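Local coordinates for protein halogenase PltM (Pseudomonas fluorescens, PDB 6BZN) that halogenates phenolic compounds as an FAD-dependent flavoenzyme, accepting chloride, bromide or iodide, at residues A65-P68 / E69-F72; F278-N282 / A283-P287; R376-R379 / E380-I383; Q484-P487 / V488-A492. One frame throughout, in Å; residues are numbered along the deposited sequence.

All four contacts are local, each within one unbroken run of chain, and they follow one another in series without nesting or crossing. Contact 1 caps the start of helix 68-81, after the loop that leaves strand 49-52, beside residues of the FAD site. Contact 2 turns the chain where strand 273-281 leaves the mixed sheet and heads for helix 291-301. Contact 3 closes the short link between helices 352-374 and 383-406, and contact 4 the one between helices 465-483 and 488-502. Contacts 2 and 4 are the nearest pair, centres about 21 Å apart; contacts 3 and 4 are the farthest, about 46 Å between centres.

Contact 1 (A65-P68 / E69-F72); sequences AATP and ESGF
Thr67 and Ser70 form a capping box at the start of helix 68-81, beside the FAD site to which Ala65 belongs. Thr67 is the N-cap. Its chi1 of 46° sets OG1 between its own backbone N and carbonyl carbon, where OG1 accepts from Ser70 N at 3.1 Å. Ser70 answers with OG, which takes the Thr67 N hydrogen at 2.9 Å in an almost straight bond (175°). Helical backbone bonds begin at once: Gly71 N reaches Thr67 O at 3.0 Å and Phe72 N reaches Pro68 O at 3.1 Å. Pro68 and Glu69 point the same way, side by side, and the bent Glu69 chain brings OE1 to 3.5 Å from Thr67 CB and 3.7 Å from Pro68 CD. The other carboxylate oxygen of Glu69, OE2, is held by a salt bridge to Arg352 and a hydrogen bond to Ser424. Helix 352-374 packs against Thr67, Glu69 and Ser70, while helix 410-441 meets Pro68, Glu69 and Phe72. A valine in place of Thr67 would keep a branched side chain but would probably leave Ser70 N without its capping acceptor, with one half of the box broken. As it stands, each side-chain oxygen of the box serves the other residue's backbone N-H, so both buried N-H groups find acceptors before the regular helical pattern takes over.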
loop_
_atom_site.group_PDB
_atom_site.type_symbol
_atom_site.label_atom_id
_atom_site.label_comp_id
_atom_site.label_asym_id
_atom_site.label_seq_id
_atom_site.Cartn_x
_atom_site.Cartn_y
_atom_site.Cartn_z
ATOM N N ALA A 65 2.918 -1.975 6.050
ATOM C CA ALA A 65 1.696 -2.512 6.646
ATOM C C ALA A 65 0.963 -3.347 5.627
ATOM O O ALA A 65 0.403 -2.819 4.659
ATOM C CB ALA A 65 0.807 -1.382 7.149
ATOM N N ALA A 66 0.978 -4.661 5.819
ATOM C CA ALA A 66 0.189 -5.541 4.980
ATOM C C ALA A 66 -1.289 -5.325 5.296
ATOM O O ALA A 66 -1.638 -4.764 6.338
ATOM C CB ALA A 66 0.580 -6.996 5.188
ATOM N N THR A 67 -2.140 -5.759 4.377
ATOM C CA THR A 67 -3.597 -5.650 4.518
ATOM C C THR A 67 -4.234 -6.990 4.156
ATOM O O THR A 67 -3.579 -7.854 3.578
ATOM C CB THR A 67 -4.162 -4.603 3.560
ATOM O OG1 THR A 67 -3.583 -4.797 2.260
ATOM C CG2 THR A 67 -3.862 -3.210 4.056
ATOM N N PRO A 68 -5.527 -7.164 4.482
ATOM C CA PRO A 68 -6.188 -8.377 3.982
ATOM C C PRO A 68 -6.067 -8.523 2.476
ATOM O O PRO A 68 -5.787 -9.611 1.999
ATOM C CB PRO A 68 -7.647 -8.207 4.428
ATOM C CG PRO A 68 -7.602 -7.231 5.533
ATOM C CD PRO A 68 -6.402 -6.357 5.350
ATOM N N GLU A 69 -6.262 -7.433 1.740
ATOM C CA GLU A 69 -6.173 -7.467 0.288
ATOM C C GLU A 69 -4.779 -7.856 -0.189
ATOM O O GLU A 69 -4.642 -8.698 -1.071
ATOM C CB GLU A 69 -6.548 -6.123 -0.333
ATOM C CG GLU A 69 -7.981 -5.681 -0.038
ATOM C CD GLU A 69 -8.108 -4.751 1.155
ATOM O OE1 GLU A 69 -7.337 -4.892 2.137
ATOM O OE2 GLU A 69 -8.989 -3.856 1.121
ATOM N N SER A 70 -3.749 -7.239 0.396
ATOM C CA SER A 70 -2.390 -7.525 -0.061
ATOM C C SER A 70 -2.049 -8.999 0.191
ATOM O O SER A 70 -1.386 -9.624 -0.630
ATOM C CB SER A 70 -1.360 -6.570 0.554
ATOM O OG SER A 70 -1.114 -6.826 1.933
ATOM N N GLY A 71 -2.530 -9.558 1.306
ATOM C CA GLY A 71 -2.289 -10.964 1.620
ATOM C C GLY A 71 -2.968 -11.897 0.626
ATOM O O GLY A 71 -2.363 -12.853 0.164
ATOM N N PHE A 72 -4.223 -11.610 0.286
ATOM C CA PHE A 72 -4.933 -12.392 -0.726
ATOM C C PHE A 72 -4.269 -12.292 -2.085
ATOM O O PHE A 72 -4.185 -13.289 -2.778
ATOM C CB PHE A 72 -6.410 -11.994 -0.840
ATOM C CG PHE A 72 -7.262 -12.497 0.303
ATOM C CD1 PHE A 72 -7.354 -13.863 0.573
ATOM C CD2 PHE A 72 -8.000 -11.612 1.081
ATOM C CE1 PHE A 72 -8.132 -14.323 1.633
ATOM C CE2 PHE A 72 -8.780 -12.067 2.135
ATOM C CZ PHE A 72 -8.841 -13.422 2.410
#

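Contact 2 (F278-N282 / A283-P287); sequences FQFNN and AKYRP
Phe280 and Tyr285 make the close-packed part of this turn. The Tyr285 ring comes edge-on over the Phe280 face, with CD2 only 3.6 Å from Phe280 CG, the centroids 4.7 Å apart and the planes at 67°. Tyr285 reaches this place because its CG stands anti to the backbone N (chi1 175°), and its hydroxyl is hydrogen-bonded beyond the turn to Glu294. Asn281 ties the backbone: its O accepts from both Lys284 N (2.8 Å) and Tyr285 N (2.9 Å), two N-H groups sharing one oxygen. Its side-chain OD1 takes Ala283 N at 3.0 Å. The solvent side is looser. The exposed Arg286 guanidinium lies with one face over Asn282, its plane within 10° of the Asn282 amide and NH1 3.6 Å from Asn282 CB. Lys284 merely runs past Asn281 ND2, CE being 3.9 Å away. Asn282 ND2, by contrast, is anchored by Asp214 and the Pro322 carbonyl. Together the bonds to Asn281 make an Asx turn laid over a type I beta turn, an Asx motif that swings the chain off the end of strand 273-281.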
loop_
_atom_site.group_PDB
_atom_site.type_symbol
_atom_site.label_atom_id
_atom_site.label_comp_id
_atom_site.label_asym_id
_atom_site.label_seq_id
_atom_site.Cartn_x
_atom_site.Cartn_y
_atom_site.Cartn_z
ATOM N N PHE A 278 5.690 10.338 10.058
ATOM C CA PHE A 278 4.660 11.369 10.247
ATOM C C PHE A 278 4.466 12.195 8.994
ATOM O O PHE A 278 5.433 12.504 8.273
ATOM C CB PHE A 278 4.853 12.222 11.520
ATOM C CG PHE A 278 6.112 13.038 11.575
ATOM C CD1 PHE A 278 7.318 12.468 11.997
ATOM C CD2 PHE A 278 6.077 14.397 11.314
ATOM C CE1 PHE A 278 8.472 13.233 12.083
ATOM C CE2 PHE A 278 7.232 15.168 11.407
ATOM C CZ PHE A 278 8.426 14.587 11.798
ATOM N N GLN A 279 3.191 12.484 8.716
ATOM C CA GLN A 279 2.763 13.082 7.467
ATOM C C GLN A 279 1.967 14.324 7.751
ATOM O O GLN A 279 1.150 14.326 8.678
ATOM C CB GLN A 279 1.846 12.133 6.682
ATOM C CG GLN A 279 2.523 10.914 6.058
ATOM C CD GLN A 279 3.204 9.996 7.056
ATOM O OE1 GLN A 279 4.413 9.785 6.997
ATOM N NE2 GLN A 279 2.429 9.444 7.990
ATOM N N PHE A 280 2.181 15.366 6.951
ATOM C CA PHE A 280 1.358 16.574 7.018
ATOM C C PHE A 280 0.599 16.828 5.720
ATOM O O PHE A 280 1.123 16.657 4.633
ATOM C CB PHE A 280 2.212 17.808 7.343
ATOM C CG PHE A 280 2.858 17.756 8.690
ATOM C CD1 PHE A 280 2.074 17.771 9.847
ATOM C CD2 PHE A 280 4.239 17.718 8.817
ATOM C CE1 PHE A 280 2.665 17.730 11.107
ATOM C CE2 PHE A 280 4.834 17.679 10.062
ATOM C CZ PHE A 280 4.047 17.678 11.212
ATOM N N ASN A 281 -0.648 17.251 5.879
ATOM C CA ASN A 281 -1.410 17.898 4.842
ATOM C C ASN A 281 -0.780 19.273 4.602
ATOM O O ASN A 281 -0.896 20.171 5.437
ATOM C CB ASN A 281 -2.864 18.034 5.299
ATOM C CG ASN A 281 -3.746 18.693 4.269
ATOM O OD1 ASN A 281 -3.276 19.182 3.250
ATOM N ND2 ASN A 281 -5.045 18.694 4.526
ATOM N N ASN A 282 -0.123 19.435 3.453
ATOM C CA ASN A 282 0.625 20.668 3.142
ATOM C C ASN A 282 -0.292 21.891 3.009
ATOM O O ASN A 282 0.161 23.026 3.163
ATOM C CB ASN A 282 1.447 20.507 1.861
ATOM C CG ASN A 282 2.648 19.578 2.022
ATOM O OD1 ASN A 282 3.376 19.641 3.010
ATOM N ND2 ASN A 282 2.895 18.755 1.012
ATOM N N ALA A 283 -1.575 21.658 2.743
ATOM C CA ALA A 283 -2.579 22.727 2.778
ATOM C C ALA A 283 -2.826 23.275 4.182
ATOM O O ALA A 283 -3.340 24.386 4.309
ATOM C CB ALA A 283 -3.894 22.246 2.175
ATOM N N LYS A 284 -2.504 22.506 5.226
ATOM C CA LYS A 284 -2.713 22.939 6.610
ATOM C C LYS A 284 -1.447 23.221 7.398
ATOM O O LYS A 284 -1.479 24.056 8.273
ATOM C CB LYS A 284 -3.546 21.921 7.366
ATOM C CG LYS A 284 -4.984 21.844 6.884
ATOM C CD LYS A 284 -5.770 20.883 7.740
ATOM C CE LYS A 284 -7.154 20.647 7.173
ATOM N NZ LYS A 284 -8.065 21.732 7.593
ATOM N N TYR A 285 -0.353 22.511 7.134
ATOM C CA TYR A 285 0.914 22.789 7.803
ATOM C C TYR A 285 2.056 22.410 6.884
ATOM O O TYR A 285 2.085 21.278 6.395
ATOM C CB TYR A 285 1.046 22.002 9.121
ATOM C CG TYR A 285 2.391 22.186 9.778
ATOM C CD1 TYR A 285 2.699 23.370 10.463
ATOM C CD2 TYR A 285 3.371 21.195 9.717
ATOM C CE1 TYR A 285 3.935 23.554 11.059
ATOM C CE2 TYR A 285 4.608 21.367 10.308
ATOM C CZ TYR A 285 4.890 22.546 10.978
ATOM O OH TYR A 285 6.109 22.732 11.559
ATOM N N ARG A 286 2.993 23.334 6.670
ATOM C CA ARG A 286 4.216 23.049 5.918
ATOM C C ARG A 286 5.391 23.067 6.884
ATOM O O ARG A 286 5.651 24.087 7.514
ATOM C CB ARG A 286 4.444 24.067 4.791
ATOM C CG ARG A 286 3.639 23.776 3.533
ATOM C CD ARG A 286 3.936 24.764 2.416
ATOM N NE ARG A 286 2.799 24.862 1.501
ATOM C CZ ARG A 286 2.549 24.052 0.465
ATOM N NH1 ARG A 286 3.358 23.035 0.148
ATOM N NH2 ARG A 286 1.466 24.266 -0.275
ATOM N N PRO A 287 6.118 21.944 7.011
ATOM C CA PRO A 287 7.276 21.980 7.890
ATOM C C PRO A 287 8.371 22.911 7.352
ATOM O O PRO A 287 8.491 23.092 6.146
ATOM C CB PRO A 287 7.753 20.527 7.889
ATOM C CG PRO A 287 7.336 20.011 6.565
ATOM C CD PRO A 287 6.011 20.652 6.303
#

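Contact 3 (R376-R379 / E380-I383); sequences RWQR and EQFI
Gln381 folds back over Arg376 and Gln378 in a 3-10 turn that leads into helix 383-406, with Phe382 as the N-cap residue. Hydrogen bonds come first. The Gln381 side chain, extended beyond CG, presents its amide to the preceding backbone: NE2 donates to Arg376 O at 2.7 Å, the acceptor lying in the amide plane although the donor stands 53° out of the carbonyl plane. OE1 accepts weakly from Gln378 N at 2.9 Å. One amide therefore holds two backbone groups of the incoming loop through both of its polar atoms. The turn itself is made by two bonds between residues three apart, Gln381 N to Gln378 O at 3.0 Å and Phe382 N to Arg379 O at 2.9 Å. Among the non-polar contacts, Trp377 and Phe382 cross at a slant, with Trp377 CE3 4.0 Å from Phe382 CZ and near the plane of the Phe382 ring. Gln381 CB sits over the centre of one face of that ring. The loop's two buried aromatic side chains also pack on Phe188 and helix 352-374. The charged groups lie farther out. The Arg376 guanidinium turns one face to Gln381 CD, and Arg379, extended from CG to NE, carries its guanidinium to a salt bridge with Glu386 and to the Val332 carbonyl. One face of that guanidinium is touched by the end of the Ile383 side chain, whose CD1 lies 3.5 Å from Arg379 NH2.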
loop_
_atom_site.group_PDB
_atom_site.type_symbol
_atom_site.label_atom_id
_atom_site.label_comp_id
_atom_site.label_asym_id
_atom_site.label_seq_id
_atom_site.Cartn_x
_atom_site.Cartn_y
_atom_site.Cartn_z
ATOM N N ARG A 376 3.224 -10.329 -30.324
ATOM C CA ARG A 376 2.436 -9.142 -30.610
ATOM C C ARG A 376 2.615 -8.186 -29.446
ATOM O O ARG A 376 2.364 -8.554 -28.300
ATOM C CB ARG A 376 0.961 -9.506 -30.784
ATOM C CG ARG A 376 0.668 -10.257 -32.077
ATOM C CD ARG A 376 -0.579 -11.130 -31.970
ATOM N NE ARG A 376 -1.774 -10.373 -31.574
ATOM C CZ ARG A 376 -2.321 -10.320 -30.350
ATOM N NH1 ARG A 376 -1.815 -10.993 -29.308
ATOM N NH2 ARG A 376 -3.409 -9.575 -30.161
ATOM N N TRP A 377 3.062 -6.976 -29.751
ATOM C CA TRP A 377 3.373 -5.974 -28.737
ATOM C C TRP A 377 2.708 -4.654 -29.092
ATOM O O TRP A 377 3.292 -3.789 -29.756
ATOM C CB TRP A 377 4.883 -5.834 -28.621
ATOM C CG TRP A 377 5.544 -7.105 -28.182
ATOM C CD1 TRP A 377 6.140 -8.043 -28.977
ATOM C CD2 TRP A 377 5.658 -7.585 -26.843
ATOM N NE1 TRP A 377 6.637 -9.069 -28.209
ATOM C CE2 TRP A 377 6.352 -8.816 -26.895
ATOM C CE3 TRP A 377 5.253 -7.093 -25.599
ATOM C CZ2 TRP A 377 6.646 -9.559 -25.748
ATOM C CZ3 TRP A 377 5.545 -7.843 -24.453
ATOM C CH2 TRP A 377 6.234 -9.052 -24.537
ATOM N N GLN A 378 1.465 -4.519 -28.648
ATOM C CA GLN A 378 0.653 -3.336 -28.912
ATOM C C GLN A 378 0.018 -2.830 -27.618
ATOM O O GLN A 378 -0.446 -3.632 -26.790
ATOM C CB GLN A 378 -0.445 -3.669 -29.921
ATOM C CG GLN A 378 0.076 -4.104 -31.292
ATOM C CD GLN A 378 0.657 -2.940 -32.082
ATOM O OE1 GLN A 378 -0.037 -1.963 -32.339
ATOM N NE2 GLN A 378 1.925 -3.036 -32.468
ATOM N N ARG A 379 -0.027 -1.509 -27.475
ATOM C CA ARG A 379 -0.597 -0.846 -26.299
ATOM C C ARG A 379 -1.953 -1.423 -25.895
ATOM O O ARG A 379 -2.199 -1.663 -24.708
ATOM C CB ARG A 379 -0.726 0.659 -26.560
ATOM C CG ARG A 379 -1.546 1.436 -25.531
ATOM C CD ARG A 379 -1.474 2.940 -25.739
ATOM N NE ARG A 379 -2.641 3.593 -25.144
ATOM C CZ ARG A 379 -2.780 3.879 -23.845
ATOM N NH1 ARG A 379 -1.820 3.596 -22.960
ATOM N NH2 ARG A 379 -3.887 4.458 -23.425
ATOM N N GLU A 380 -2.836 -1.633 -26.873
ATOM C CA GLU A 380 -4.198 -2.079 -26.580
ATOM C C GLU A 380 -4.259 -3.416 -25.823
ATOM O O GLU A 380 -5.185 -3.637 -25.051
ATOM C CB GLU A 380 -5.055 -2.127 -27.865
ATOM C CG GLU A 380 -6.572 -2.186 -27.638
ATOM C CD GLU A 380 -7.195 -0.934 -26.996
ATOM O OE1 GLU A 380 -6.518 0.115 -26.837
ATOM O OE2 GLU A 380 -8.395 -1.005 -26.640
ATOM N N GLN A 381 -3.254 -4.278 -25.999
ATOM C CA GLN A 381 -3.186 -5.536 -25.252
ATOM C C GLN A 381 -3.084 -5.308 -23.750
ATOM O O GLN A 381 -3.469 -6.165 -22.984
ATOM C CB GLN A 381 -1.981 -6.382 -25.690
ATOM C CG GLN A 381 -2.049 -6.893 -27.127
ATOM C CD GLN A 381 -0.673 -7.258 -27.684
ATOM O OE1 GLN A 381 -0.274 -6.782 -28.755
ATOM N NE2 GLN A 381 0.073 -8.068 -26.947
ATOM N N PHE A 382 -2.535 -4.165 -23.343
ATOM C CA PHE A 382 -2.282 -3.884 -21.918
ATOM C C PHE A 382 -3.239 -2.848 -21.337
ATOM O O PHE A 382 -3.070 -2.416 -20.202
ATOM C CB PHE A 382 -0.823 -3.458 -21.750
ATOM C CG PHE A 382 0.149 -4.417 -22.386
ATOM C CD1 PHE A 382 0.340 -5.675 -21.849
ATOM C CD2 PHE A 382 0.866 -4.063 -23.521
ATOM C CE1 PHE A 382 1.219 -6.572 -22.438
ATOM C CE2 PHE A 382 1.745 -4.953 -24.113
ATOM C CZ PHE A 382 1.915 -6.215 -23.570
ATOM N N ILE A 383 -4.286 -2.497 -22.083
ATOM C CA ILE A 383 -5.135 -1.369 -21.698
ATOM C C ILE A 383 -5.828 -1.578 -20.349
ATOM O O ILE A 383 -5.996 -0.636 -19.595
ATOM C CB ILE A 383 -6.156 -1.003 -22.811
ATOM C CG1 ILE A 383 -6.750 0.385 -22.579
ATOM C CG2 ILE A 383 -7.253 -2.049 -22.950
ATOM C CD1 ILE A 383 -5.774 1.521 -22.791
#

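Contact 4 (Q484-P487 / V488-A492); sequences QARP and VAETA
Arg486 bends at chi2 (-72°) while Glu490 runs straight, its CG anti to the backbone N (chi1 178°), and their ends meet although the residues are four apart in the sequence, Arg486 lying just before the helix. Arg486 NH1 and Glu490 OE1 form a salt bridge; the modelled separation of 2.5 Å is very short, so its exact length is doubtful. OE1 arrives at the guanidinium edge, with the carboxylate turned 82° from the guanidinium plane, so the two groups do not pair flat. Glu490 OE1 also lies 3.4 Å from Arg486 CD. On its other side the arginine is held by Gln484 OE1, which accepts from NE at 2.7 Å and more weakly from NH2 at 2.8 Å. A methionine instead of Arg486 would probably leave the Glu490 carboxylate without its counter-charge and free the Gln484 amide to turn. Next along the chain, Pro487 is the N-cap residue of helix 488-502, and its O accepts from Thr491 N at 3.3 Å and weakly from Glu490 N at 3.1 Å. A water joins Arg486 O, to which it donates at 2.9 Å, with Thr491 OG1. The preceding helix ends in a Schellman motif, with Ala485 at positive phi and Arg486 N bonded to Ala481 O. The surface turn thus joins helix 465-483, which Thr491 touches, to helix 488-502, whose residues Val488, Thr491 and Ala492 pack on helix 410-441.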
loop_
_atom_site.group_PDB
_atom_site.type_symbol
_atom_site.label_atom_id
_atom_site.label_comp_id
_atom_site.label_asym_id
_atom_site.label_seq_id
_atom_site.Cartn_x
_atom_site.Cartn_y
_atom_site.Cartn_z
ATOM N N GLN A 484 -16.725 24.172 1.918
ATOM C CA GLN A 484 -17.619 25.135 2.577
ATOM C C GLN A 484 -17.401 25.278 4.085
ATOM O O GLN A 484 -18.183 25.949 4.754
ATOM C CB GLN A 484 -19.066 24.754 2.297
ATOM C CG GLN A 484 -19.459 24.987 0.853
ATOM C CD GLN A 484 -20.760 24.317 0.489
ATOM O OE1 GLN A 484 -21.573 24.003 1.356
ATOM N NE2 GLN A 484 -20.967 24.089 -0.799
ATOM N N ALA A 485 -16.345 24.665 4.618
ATOM C CA ALA A 485 -16.048 24.715 6.055
ATOM C C ALA A 485 -17.286 24.386 6.914
ATOM O O ALA A 485 -17.623 25.121 7.836
ATOM C CB ALA A 485 -15.479 26.082 6.421
ATOM N N ARG A 486 -17.959 23.285 6.587
ATOM C CA ARG A 486 -19.214 22.896 7.256
ATOM C C ARG A 486 -18.959 22.396 8.679
ATOM O O ARG A 486 -17.874 21.909 8.957
ATOM C CB ARG A 486 -19.922 21.790 6.469
ATOM C CG ARG A 486 -20.385 22.198 5.083
ATOM C CD ARG A 486 -21.576 23.142 5.133
ATOM N NE ARG A 486 -22.272 23.192 3.844
ATOM C CZ ARG A 486 -23.181 22.310 3.404
ATOM N NH1 ARG A 486 -23.545 21.256 4.128
ATOM N NH2 ARG A 486 -23.736 22.483 2.204
ATOM N N PRO A 487 -19.962 22.499 9.585
ATOM C CA PRO A 487 -19.732 21.985 10.942
ATOM C C PRO A 487 -19.588 20.456 10.960
ATOM O O PRO A 487 -20.344 19.755 10.277
ATOM C CB PRO A 487 -20.990 22.414 11.722
ATOM C CG PRO A 487 -21.742 23.339 10.826
ATOM C CD PRO A 487 -21.321 23.046 9.424
ATOM N N VAL A 488 -18.635 19.963 11.744
ATOM C CA VAL A 488 -18.325 18.530 11.768
ATOM C C VAL A 488 -19.506 17.632 12.166
ATOM O O VAL A 488 -19.624 16.518 11.659
ATOM C CB VAL A 488 -17.084 18.205 12.639
ATOM C CG1 VAL A 488 -15.845 18.892 12.058
ATOM C CG2 VAL A 488 -17.282 18.562 14.111
ATOM N N ALA A 489 -20.393 18.118 13.039
ATOM C CA ALA A 489 -21.581 17.333 13.438
ATOM C C ALA A 489 -22.536 17.077 12.268
ATOM O O ALA A 489 -23.112 15.995 12.153
ATOM C CB ALA A 489 -22.318 18.004 14.598
ATOM N N GLU A 490 -22.692 18.067 11.401
ATOM C CA GLU A 490 -23.536 17.950 10.211
ATOM C C GLU A 490 -22.971 16.926 9.233
ATOM O O GLU A 490 -23.692 16.094 8.686
ATOM C CB GLU A 490 -23.632 19.300 9.508
ATOM C CG GLU A 490 -24.444 19.299 8.223
ATOM C CD GLU A 490 -24.287 20.608 7.476
ATOM O OE1 GLU A 490 -23.483 20.650 6.519
ATOM O OE2 GLU A 490 -24.937 21.601 7.875
ATOM N N THR A 491 -21.674 17.031 9.005
ATOM C CA THR A 491 -20.963 16.132 8.104
ATOM C C THR A 491 -21.045 14.683 8.613
ATOM O O THR A 491 -21.430 13.790 7.866
ATOM C CB THR A 491 -19.513 16.609 7.953
ATOM O OG1 THR A 491 -19.517 18.001 7.574
ATOM C CG2 THR A 491 -18.755 15.786 6.922
ATOM N N ALA A 492 -20.718 14.465 9.886
ATOM C CA ALA A 492 -20.793 13.125 10.478
ATOM C C ALA A 492 -22.192 12.540 10.319
ATOM O O ALA A 492 -22.356 11.372 9.959
ATOM C CB ALA A 492 -20.403 13.162 11.940
HETATM O O HOH W 1 -17.326 19.052 8.521
#